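Local structure of rubisco operon transcriptional regulator (Synechocystis sp., 5Y2W) at residues Ile18-Tyr23 with Val158-Thr163; Asn82-Ile87 with Ile183-Tyr188; Ala109-Glu114 with Glu144-Ala149. The protein is a LysR-type transcriptional regulator, apparently a global repressor coordinating carbon and nitrogen metabolism, whose regulatory domain binds 2-phosphoglycolate. All coordinates share one frame; numbering follows the deposited sequence.

Interaction 1. Residues Ile18-Tyr23 with Val158-Thr163; sequences ITTAKY and VLSQHT. With PGA (2-phosphoglycolic acid), chain B.
T20 meets S160 methyl to methylene: CG2 of T20 lies 3.4 Å from CB of S160, tighter than carbon pairs usually pack. The torsion of T20 explains how one small side chain serves two purposes. Its OG1 stands between the backbone N and the carbonyl carbon (chi1 52°) and gives a hydrogen bond of 2.6 Å to carboxylate O1 of PGA, while CG2, on the next branch, is pressed against S160 and also approaches CG2 of T163, at 4.0 Å. T19 has the same first torsion, yet its hydroxyl reaches the other end of the ligand, OG1 bonding to phosphate O2P at 2.6 Å.

In 158-163 side-chain and backbone bonds brace the turn. S160 OG, anti to its backbone N (chi1 178°), accepts from H162 N at 3.0 Å in an ST turn and also bonds to N82 OD1. S160 O takes two donors, T163 N and, at 2.7 Å, T163 OG1, the hydroxyl lying nearly on the line of the carbonyl bond. H162 brings CB to 3.6 Å from T20 O; its ring stacks on W187, and NE2 is bonded to D81 O. In this periplasmic-binding-protein-like fold the contact lines the pocket between the two lobes, where PGA is bound. The methyl of T20 rests against the turn at S160 while its hydroxyl faces the carboxylate, consistent with the turn helping to place T20.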
loop_
_atom_site.group_PDB
_atom_site.type_symbol
_atom_site.label_atom_id
_atom_site.label_comp_id
_atom_site.label_asym_id
_atom_site.label_seq_id
_atom_site.Cartn_x
_atom_site.Cartn_y
_atom_site.Cartn_z
ATOM N N ILE A 18 2.674 9.673 -4.290
ATOM C CA ILE A 18 1.512 8.899 -4.726
ATOM C C ILE A 18 1.767 7.386 -4.616
ATOM O O ILE A 18 2.906 6.937 -4.589
ATOM C CB ILE A 18 1.080 9.292 -6.130
ATOM C CG1 ILE A 18 2.277 9.208 -7.083
ATOM C CG2 ILE A 18 0.418 10.665 -6.085
ATOM C CD1 ILE A 18 1.880 9.117 -8.514
ATOM N N THR A 19 0.697 6.595 -4.611
ATOM C CA THR A 19 0.800 5.209 -4.210
ATOM C C THR A 19 1.783 4.455 -5.067
ATOM O O THR A 19 2.518 3.612 -4.584
ATOM C CB THR A 19 -0.554 4.492 -4.315
ATOM O OG1 THR A 19 -1.055 4.694 -5.644
ATOM C CG2 THR A 19 -1.541 5.023 -3.295
ATOM N N THR A 20 1.816 4.760 -6.338
ATOM C CA THR A 20 2.550 3.940 -7.279
ATOM C C THR A 20 4.082 4.126 -7.189
ATOM O O THR A 20 4.874 3.393 -7.814
ATOM C CB THR A 20 2.061 4.268 -8.699
ATOM O OG1 THR A 20 2.121 5.705 -8.933
ATOM C CG2 THR A 20 0.638 3.844 -8.830
ATOM N N ALA A 21 4.488 5.143 -6.446
ATOM C CA ALA A 21 5.907 5.487 -6.248
ATOM C C ALA A 21 6.505 4.904 -4.986
ATOM O O ALA A 21 7.637 5.214 -4.673
ATOM C CB ALA A 21 6.053 7.003 -6.220
ATOM N N LYS A 22 5.762 4.033 -4.292
ATOM C CA LYS A 22 6.157 3.493 -3.013
ATOM C C LYS A 22 7.282 2.471 -3.126
ATOM O O LYS A 22 7.878 2.108 -2.146
ATOM C CB LYS A 22 4.951 2.834 -2.320
ATOM C CG LYS A 22 4.416 1.662 -3.126
ATOM C CD LYS A 22 3.468 0.788 -2.391
ATOM C CE LYS A 22 2.351 1.633 -1.927
ATOM N NZ LYS A 22 1.402 0.688 -1.365
ATOM N N TYR A 23 7.551 1.947 -4.308
ATOM C CA TYR A 23 8.683 1.004 -4.420
ATOM C C TYR A 23 9.952 1.734 -4.855
ATOM O O TYR A 23 11.014 1.558 -4.266
ATOM C CB TYR A 23 8.383 -0.097 -5.431
ATOM C CG TYR A 23 7.209 -0.971 -5.071
ATOM C CD1 TYR A 23 7.365 -2.061 -4.193
ATOM C CD2 TYR A 23 5.964 -0.762 -5.655
ATOM C CE1 TYR A 23 6.288 -2.896 -3.878
ATOM C CE2 TYR A 23 4.885 -1.583 -5.355
ATOM C CZ TYR A 23 5.049 -2.650 -4.463
ATOM O OH TYR A 23 3.959 -3.449 -4.168
ATOM N N VAL A 158 -6.782 -1.048 -14.526
ATOM C CA VAL A 158 -5.706 -0.233 -15.113
ATOM C C VAL A 158 -4.946 0.282 -13.921
ATOM O O VAL A 158 -5.558 0.832 -12.993
ATOM C CB VAL A 158 -6.262 0.947 -15.916
ATOM C CG1 VAL A 158 -5.173 1.998 -16.145
ATOM C CG2 VAL A 158 -6.921 0.494 -17.239
ATOM N N LEU A 159 -3.643 0.032 -13.911
ATOM C CA LEU A 159 -2.786 0.483 -12.848
ATOM C C LEU A 159 -1.491 1.014 -13.494
ATOM O O LEU A 159 -1.170 0.672 -14.635
ATOM C CB LEU A 159 -2.395 -0.706 -11.951
ATOM C CG LEU A 159 -3.415 -1.489 -11.117
ATOM C CD1 LEU A 159 -2.770 -2.690 -10.419
ATOM C CD2 LEU A 159 -4.022 -0.546 -10.137
ATOM N N SER A 160 -0.722 1.768 -12.727
ATOM C CA SER A 160 0.651 2.108 -13.101
ATOM C C SER A 160 1.446 0.878 -13.333
ATOM O O SER A 160 1.453 -0.033 -12.506
ATOM C CB SER A 160 1.358 2.894 -11.993
ATOM O OG SER A 160 2.680 3.154 -12.401
ATOM N N GLN A 161 2.156 0.874 -14.436
ATOM C CA GLN A 161 3.125 -0.153 -14.721
ATOM C C GLN A 161 4.182 -0.306 -13.654
ATOM O O GLN A 161 4.753 -1.379 -13.531
ATOM C CB GLN A 161 3.839 0.190 -16.008
ATOM C CG GLN A 161 4.463 -1.011 -16.687
ATOM C CD GLN A 161 4.521 -0.832 -18.173
ATOM O OE1 GLN A 161 4.474 0.280 -18.663
ATOM N NE2 GLN A 161 4.635 -1.912 -18.893
ATOM N N HIS A 162 4.447 0.749 -12.863
ATOM C CA HIS A 162 5.412 0.629 -11.755
ATOM C C HIS A 162 4.930 -0.355 -10.710
ATOM O O HIS A 162 5.740 -0.807 -9.921
ATOM C CB HIS A 162 5.661 1.976 -11.079
ATOM C CG HIS A 162 6.279 2.989 -11.999
ATOM N ND1 HIS A 162 7.568 2.870 -12.458
ATOM C CD2 HIS A 162 5.782 4.107 -12.577
ATOM C CE1 HIS A 162 7.841 3.866 -13.285
ATOM N NE2 HIS A 162 6.771 4.631 -13.377
ATOM N N THR A 163 3.625 -0.671 -10.670
ATOM C CA THR A 163 3.128 -1.607 -9.625
ATOM C C THR A 163 3.501 -3.056 -9.960
ATOM O O THR A 163 3.496 -3.923 -9.084
ATOM C CB THR A 163 1.597 -1.558 -9.450
ATOM O OG1 THR A 163 0.976 -1.976 -10.655
ATOM C CG2 THR A 163 1.085 -0.150 -9.047
HETATM P P PGA B . -3.228 7.428 -7.243
HETATM O O1P PGA B . -1.960 7.888 -8.132
HETATM O O2P PGA B . -2.662 6.746 -6.041
HETATM O O3P PGA B . -4.041 6.530 -8.191
HETATM O O4P PGA B . -3.815 8.705 -6.771
HETATM C C2 PGA B . -0.903 7.076 -8.597
HETATM C C1 PGA B . -0.523 7.374 -10.042
HETATM O O1 PGA B . 0.414 6.710 -10.586
HETATM O O2 PGA B . -1.158 8.273 -10.633
#

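Interaction 2. Residues Asn82-Ile87 with Ile183-Tyr188; sequences NPLVVI and IKRRWY. With PGA (2-phosphoglycolic acid), chain B.
N82, L84 and R185 bury the most surface where the two segments lie side by side near the crossing between the lobes. N82 is gripped first through its backbone: its N bonds to R185 O at 2.6 Å. Its side chain, with CG anti to the backbone N (chi1 -178°), crosses W187 at about a right angle, and CB makes a CH-pi contact over the five-membered ring, 4.0 Å from the centroid. With OD1 held by S160, ND2 points to PGA O1 and bonds to it at 2.7 Å; S66 OG is a further partner of ND2.

L84 pairs with I183 in a single antiparallel hydrogen-bonded bridge, L84 N to I183 O and I183 N to L84 O. Its branched end packs against the aliphatic part of R185, CG to CD at 3.5 Å. R185 runs extended from CG to NE and presents the edge of its guanidinium to the ligand carboxylate, NE at 2.9 Å and NH2 at 2.5 Å from PGA O2. O2 thus takes two arginine N-H groups, while O1 is shared by the N82 amide and T20 OG1, a pairing that would suit an ionised acid. PGA is bonded by a residue of each segment, consistent with its binding bridging them.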
loop_
_atom_site.group_PDB
_atom_site.type_symbol
_atom_site.label_atom_id
_atom_site.label_comp_id
_atom_site.label_asym_id
_atom_site.label_seq_id
_atom_site.Cartn_x
_atom_site.Cartn_y
_atom_site.Cartn_z
ATOM N N ASN A 82 5.181 7.484 -16.161
ATOM C CA ASN A 82 4.312 6.687 -15.351
ATOM C C ASN A 82 3.185 6.139 -16.224
ATOM O O ASN A 82 2.027 6.543 -16.112
ATOM C CB ASN A 82 3.762 7.551 -14.236
ATOM C CG ASN A 82 2.862 6.762 -13.303
ATOM O OD1 ASN A 82 3.022 5.521 -13.123
ATOM N ND2 ASN A 82 1.905 7.456 -12.725
ATOM N N PRO A 83 3.525 5.221 -17.104
ATOM C CA PRO A 83 2.470 4.704 -17.962
ATOM C C PRO A 83 1.476 3.805 -17.189
ATOM O O PRO A 83 1.903 2.904 -16.448
ATOM C CB PRO A 83 3.222 3.890 -18.981
ATOM C CG PRO A 83 4.414 3.405 -18.275
ATOM C CD PRO A 83 4.749 4.431 -17.208
ATOM N N LEU A 84 0.183 4.096 -17.357
ATOM C CA LEU A 84 -0.899 3.282 -16.810
ATOM C C LEU A 84 -1.359 2.240 -17.840
ATOM O O LEU A 84 -1.637 2.566 -19.001
ATOM C CB LEU A 84 -2.077 4.164 -16.490
ATOM C CG LEU A 84 -1.852 5.371 -15.586
ATOM C CD1 LEU A 84 -3.211 5.950 -15.191
ATOM C CD2 LEU A 84 -1.059 5.080 -14.330
ATOM N N VAL A 85 -1.418 0.990 -17.447
ATOM C CA VAL A 85 -1.715 -0.051 -18.417
ATOM C C VAL A 85 -2.869 -0.926 -17.949
ATOM O O VAL A 85 -3.168 -0.995 -16.750
ATOM C CB VAL A 85 -0.467 -0.938 -18.689
ATOM C CG1 VAL A 85 0.630 -0.168 -19.407
ATOM C CG2 VAL A 85 0.088 -1.547 -17.395
ATOM N N VAL A 86 -3.457 -1.636 -18.919
ATOM C CA VAL A 86 -4.477 -2.629 -18.646
ATOM C C VAL A 86 -3.872 -3.965 -18.188
ATOM O O VAL A 86 -3.088 -4.587 -18.886
ATOM C CB VAL A 86 -5.419 -2.830 -19.856
ATOM C CG1 VAL A 86 -6.477 -3.864 -19.543
ATOM C CG2 VAL A 86 -6.107 -1.510 -20.218
ATOM N N ILE A 87 -4.289 -4.405 -17.007
ATOM C CA ILE A 87 -3.804 -5.617 -16.444
ATOM C C ILE A 87 -4.928 -6.605 -16.314
ATOM O O ILE A 87 -6.037 -6.262 -15.888
ATOM C CB ILE A 87 -3.197 -5.357 -15.072
ATOM C CG1 ILE A 87 -2.009 -4.381 -15.232
ATOM C CG2 ILE A 87 -2.721 -6.684 -14.449
ATOM C CD1 ILE A 87 -1.620 -3.714 -13.950
ATOM N N ILE A 183 -1.795 4.740 -20.802
ATOM C CA ILE A 183 -2.182 6.102 -20.591
ATOM C C ILE A 183 -0.878 6.804 -20.292
ATOM O O ILE A 183 -0.153 6.427 -19.344
ATOM C CB ILE A 183 -3.161 6.282 -19.444
ATOM C CG1 ILE A 183 -4.446 5.494 -19.795
ATOM C CG2 ILE A 183 -3.424 7.796 -19.200
ATOM C CD1 ILE A 183 -5.642 5.764 -18.903
ATOM N N LYS A 184 -0.539 7.756 -21.142
ATOM C CA LYS A 184 0.765 8.465 -21.005
ATOM C C LYS A 184 0.722 9.458 -19.820
ATOM O O LYS A 184 -0.145 10.268 -19.711
ATOM C CB LYS A 184 1.104 9.207 -22.284
ATOM C CG LYS A 184 1.517 8.281 -23.426
ATOM C CD LYS A 184 1.559 9.039 -24.757
ATOM C CE LYS A 184 1.559 8.104 -25.950
ATOM N NZ LYS A 184 0.230 7.435 -26.112
ATOM N N ARG A 185 1.620 9.308 -18.885
ATOM C CA ARG A 185 1.496 10.040 -17.633
ATOM C C ARG A 185 2.897 10.069 -17.071
ATOM O O ARG A 185 3.746 9.267 -17.443
ATOM C CB ARG A 185 0.484 9.271 -16.803
ATOM C CG ARG A 185 0.156 9.717 -15.423
ATOM C CD ARG A 185 -0.820 8.665 -14.856
ATOM N NE ARG A 185 -1.285 8.902 -13.478
ATOM C CZ ARG A 185 -2.242 9.770 -13.146
ATOM N NH1 ARG A 185 -2.859 10.435 -14.090
ATOM N NH2 ARG A 185 -2.628 9.918 -11.879
ATOM N N ARG A 186 3.172 10.978 -16.170
ATOM C CA ARG A 186 4.568 11.157 -15.791
ATOM C C ARG A 186 4.541 11.323 -14.317
ATOM O O ARG A 186 3.519 11.733 -13.810
ATOM C CB ARG A 186 5.116 12.413 -16.485
ATOM C CG ARG A 186 5.017 12.328 -18.019
ATOM C CD ARG A 186 5.638 13.476 -18.756
ATOM N NE ARG A 186 7.097 13.369 -18.863
ATOM C CZ ARG A 186 7.931 14.374 -19.218
ATOM N NH1 ARG A 186 7.488 15.611 -19.477
ATOM N NH2 ARG A 186 9.245 14.133 -19.284
ATOM N N TRP A 187 5.619 10.940 -13.631
ATOM C CA TRP A 187 5.840 11.372 -12.272
ATOM C C TRP A 187 6.558 12.737 -12.233
ATOM O O TRP A 187 7.574 12.939 -12.880
ATOM C CB TRP A 187 6.696 10.342 -11.530
ATOM C CG TRP A 187 5.995 9.104 -11.068
ATOM C CD1 TRP A 187 4.657 8.914 -10.880
ATOM C CD2 TRP A 187 6.623 7.898 -10.689
ATOM N NE1 TRP A 187 4.417 7.648 -10.410
ATOM C CE2 TRP A 187 5.607 7.008 -10.277
ATOM C CE3 TRP A 187 7.965 7.491 -10.598
ATOM C CZ2 TRP A 187 5.875 5.732 -9.846
ATOM C CZ3 TRP A 187 8.221 6.215 -10.196
ATOM C CH2 TRP A 187 7.169 5.355 -9.784
ATOM N N TYR A 188 6.038 13.636 -11.414
ATOM C CA TYR A 188 6.617 14.934 -11.210
ATOM C C TYR A 188 7.035 15.069 -9.786
ATOM O O TYR A 188 6.335 14.597 -8.890
ATOM C CB TYR A 188 5.594 16.019 -11.458
ATOM C CG TYR A 188 5.077 16.129 -12.872
ATOM C CD1 TYR A 188 5.817 16.768 -13.866
ATOM C CD2 TYR A 188 3.811 15.627 -13.204
ATOM C CE1 TYR A 188 5.316 16.904 -15.157
ATOM C CE2 TYR A 188 3.316 15.740 -14.475
ATOM C CZ TYR A 188 4.062 16.391 -15.449
ATOM O OH TYR A 188 3.506 16.481 -16.688
HETATM P P PGA B . -3.228 7.428 -7.243
HETATM O O1P PGA B . -1.960 7.888 -8.132
HETATM O O2P PGA B . -2.662 6.746 -6.041
HETATM O O3P PGA B . -4.041 6.530 -8.191
HETATM O O4P PGA B . -3.815 8.705 -6.771
HETATM C C2 PGA B . -0.903 7.076 -8.597
HETATM C C1 PGA B . -0.523 7.374 -10.042
HETATM O O1 PGA B . 0.414 6.710 -10.586
HETATM O O2 PGA B . -1.158 8.273 -10.633
#

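Interaction 3. Residues Ala109-Glu114 with Glu144-Ala149; sequences AFIMRE and EAIKQA. With PGA (2-phosphoglycolic acid), chain B.
I146 presses the end of its side chain onto the alkyl part of R113, CD1 lying 3.5 Å from R113 CD, the two side chains crossing at about a right angle. This is the lobe of a periplasmic-binding-protein-like fold, as in other LysR effector domains, that carries helix 143-151, and the contact joins that helix to the segment leading toward helix 118-129. Further along, I111 and I146 slide past each other in opposite directions, with CG2 of I111 at 3.9 Å from CG1 of I146. One helical turn on, A149 offers CB to I111 CD1 at 3.7 Å, so the apolar row follows one side of the helix. At the polar end, R113 bends at chi2 and chi3 (-78° and -56°), which turns its guanidinium from the isoleucine to the phosphate of PGA, where NH1 bonds to O2P at 2.9 Å.

The next shell extends the apolar row: L140 touches I111, I146 and A149, and L159 packs on I146. R113 NH2 is bonded to N143 OD1. Through A145 and Q148 the helix meets the second subunit, where P26 of that chain lies against A145 and Y23 of that chain against Q148.

E114 fixes the rotation of the guanidinium by a side-on grip, itself steadied by N47 ND2 at OE1. R113 NE reaches E114 OE2 at 2.9 Å, and the companion salt bridge, R113 NH1 to E114 OE1, spans 2.8 Å at a nearly straight 170°.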
loop_
_atom_site.group_PDB
_atom_site.type_symbol
_atom_site.label_atom_id
_atom_site.label_comp_id
_atom_site.label_asym_id
_atom_site.label_seq_id
_atom_site.Cartn_x
_atom_site.Cartn_y
_atom_site.Cartn_z
ATOM N N ALA A 109 -15.543 -7.014 -16.633
ATOM C CA ALA A 109 -15.523 -6.871 -15.184
ATOM C C ALA A 109 -14.240 -6.104 -14.900
ATOM O O ALA A 109 -13.137 -6.502 -15.343
ATOM C CB ALA A 109 -15.504 -8.219 -14.464
ATOM N N PHE A 110 -14.395 -5.001 -14.187
ATOM C CA PHE A 110 -13.328 -4.008 -14.034
ATOM C C PHE A 110 -13.267 -3.497 -12.589
ATOM O O PHE A 110 -14.247 -2.952 -12.064
ATOM C CB PHE A 110 -13.576 -2.851 -14.970
ATOM C CG PHE A 110 -12.403 -1.933 -15.119
ATOM C CD1 PHE A 110 -12.136 -0.976 -14.158
ATOM C CD2 PHE A 110 -11.577 -2.034 -16.213
ATOM C CE1 PHE A 110 -11.035 -0.137 -14.280
ATOM C CE2 PHE A 110 -10.482 -1.213 -16.357
ATOM C CZ PHE A 110 -10.215 -0.248 -15.382
ATOM N N ILE A 111 -12.103 -3.639 -11.972
ATOM C CA ILE A 111 -11.946 -3.265 -10.595
ATOM C C ILE A 111 -11.450 -1.867 -10.545
ATOM O O ILE A 111 -10.444 -1.550 -11.190
ATOM C CB ILE A 111 -10.933 -4.192 -9.907
ATOM C CG1 ILE A 111 -11.368 -5.668 -10.055
ATOM C CG2 ILE A 111 -10.779 -3.799 -8.439
ATOM C CD1 ILE A 111 -10.225 -6.645 -10.193
ATOM N N MET A 112 -12.074 -1.033 -9.749
ATOM C CA MET A 112 -11.643 0.360 -9.673
ATOM C C MET A 112 -10.898 0.646 -8.363
ATOM O O MET A 112 -11.102 -0.008 -7.361
ATOM C CB MET A 112 -12.854 1.271 -9.707
ATOM C CG MET A 112 -13.508 1.455 -11.057
ATOM S SD MET A 112 -12.713 2.689 -12.121
ATOM C CE MET A 112 -13.668 2.688 -13.644
ATOM N N ARG A 113 -10.003 1.615 -8.395
ATOM C CA ARG A 113 -9.404 2.197 -7.210
ATOM C C ARG A 113 -10.470 3.032 -6.471
ATOM O O ARG A 113 -11.542 3.323 -7.032
ATOM C CB ARG A 113 -8.242 3.132 -7.643
ATOM C CG ARG A 113 -6.958 2.426 -8.047
ATOM C CD ARG A 113 -6.148 1.954 -6.867
ATOM N NE ARG A 113 -5.880 3.093 -5.995
ATOM C CZ ARG A 113 -4.896 3.981 -6.146
ATOM N NH1 ARG A 113 -4.869 5.051 -5.333
ATOM N NH2 ARG A 113 -3.964 3.808 -7.095
ATOM N N GLU A 114 -10.159 3.415 -5.231
ATOM C CA GLU A 114 -10.990 4.350 -4.408
ATOM C C GLU A 114 -11.132 5.703 -5.085
ATOM O O GLU A 114 -10.240 6.109 -5.864
ATOM C CB GLU A 114 -10.387 4.535 -3.030
ATOM C CG GLU A 114 -9.151 5.463 -2.906
ATOM C CD GLU A 114 -7.852 4.890 -3.501
ATOM O OE1 GLU A 114 -6.845 5.651 -3.511
ATOM O OE2 GLU A 114 -7.832 3.714 -4.000
ATOM N N GLU A 144 -2.202 -2.916 -4.554
ATOM C CA GLU A 144 -1.807 -4.296 -4.288
ATOM C C GLU A 144 -3.107 -5.082 -4.200
ATOM O O GLU A 144 -3.200 -6.146 -4.704
ATOM C CB GLU A 144 -1.051 -4.460 -2.970
ATOM C CG GLU A 144 -0.245 -3.238 -2.567
ATOM C CD GLU A 144 0.902 -3.087 -3.509
ATOM O OE1 GLU A 144 1.517 -4.171 -3.706
ATOM O OE2 GLU A 144 1.152 -1.958 -4.073
ATOM N N ALA A 145 -4.115 -4.511 -3.552
ATOM C CA ALA A 145 -5.440 -5.174 -3.426
ATOM C C ALA A 145 -5.978 -5.511 -4.796
ATOM O O ALA A 145 -6.453 -6.606 -4.982
ATOM C CB ALA A 145 -6.410 -4.262 -2.709
ATOM N N ILE A 146 -5.848 -4.562 -5.751
ATOM C CA ILE A 146 -6.303 -4.770 -7.062
ATOM C C ILE A 146 -5.518 -5.851 -7.772
ATOM O O ILE A 146 -6.109 -6.699 -8.445
ATOM C CB ILE A 146 -6.297 -3.486 -7.910
ATOM C CG1 ILE A 146 -7.305 -2.509 -7.366
ATOM C CG2 ILE A 146 -6.665 -3.841 -9.332
ATOM C CD1 ILE A 146 -7.346 -1.168 -8.052
ATOM N N LYS A 147 -4.208 -5.897 -7.620
ATOM C CA LYS A 147 -3.451 -7.010 -8.250
ATOM C C LYS A 147 -3.882 -8.391 -7.701
ATOM O O LYS A 147 -3.968 -9.374 -8.444
ATOM C CB LYS A 147 -1.972 -6.866 -8.024
ATOM C CG LYS A 147 -1.394 -5.690 -8.811
ATOM C CD LYS A 147 0.120 -5.683 -8.765
ATOM C CE LYS A 147 0.696 -5.254 -7.420
ATOM N NZ LYS A 147 2.142 -5.591 -7.448
ATOM N N GLN A 148 -4.032 -8.483 -6.388
ATOM C CA GLN A 148 -4.621 -9.675 -5.774
ATOM C C GLN A 148 -5.994 -10.008 -6.362
ATOM O O GLN A 148 -6.249 -11.122 -6.703
ATOM C CB GLN A 148 -4.778 -9.482 -4.262
ATOM C CG GLN A 148 -3.566 -9.879 -3.466
ATOM C CD GLN A 148 -3.243 -11.352 -3.586
ATOM O OE1 GLN A 148 -4.124 -12.202 -3.715
ATOM N NE2 GLN A 148 -1.968 -11.652 -3.605
ATOM N N ALA A 149 -6.872 -9.034 -6.501
ATOM C CA ALA A 149 -8.198 -9.349 -7.082
ATOM C C ALA A 149 -8.133 -9.886 -8.511
ATOM O O ALA A 149 -8.846 -10.846 -8.883
ATOM C CB ALA A 149 -9.138 -8.165 -6.975
HETATM P P PGA B . -3.228 7.428 -7.243
HETATM O O1P PGA B . -1.960 7.888 -8.132
HETATM O O2P PGA B . -2.662 6.746 -6.041
HETATM O O3P PGA B . -4.041 6.530 -8.191
HETATM O O4P PGA B . -3.815 8.705 -6.771
HETATM C C2 PGA B . -0.903 7.076 -8.597
HETATM C C1 PGA B . -0.523 7.374 -10.042
HETATM O O1 PGA B . 0.414 6.710 -10.586
HETATM O O2 PGA B . -1.158 8.273 -10.633
#

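Overall arrangement
From the N terminus, strand 11-18 of the five-stranded sheet ends in 18-23, the first half of interaction 1, whose loop closes only at 158-163, where an edge strand of the three-stranded sheet runs into a 3-10 turn. Before that closure the chain enters the second lobe through 82-87, which opens interaction 2 and finds its partner at 183-188, where the chain returns to the first sheet; the two loops therefore cross. Interaction 3, between 109-114 and 144-149, lies wholly within both and belongs to the second lobe. Interactions 1 and 2 adjoin through neighbouring strands 157-160 and 81-89, whereas interaction 3 meets interaction 1 through K147 and T163. Each of the three supplies residues that bond PGA.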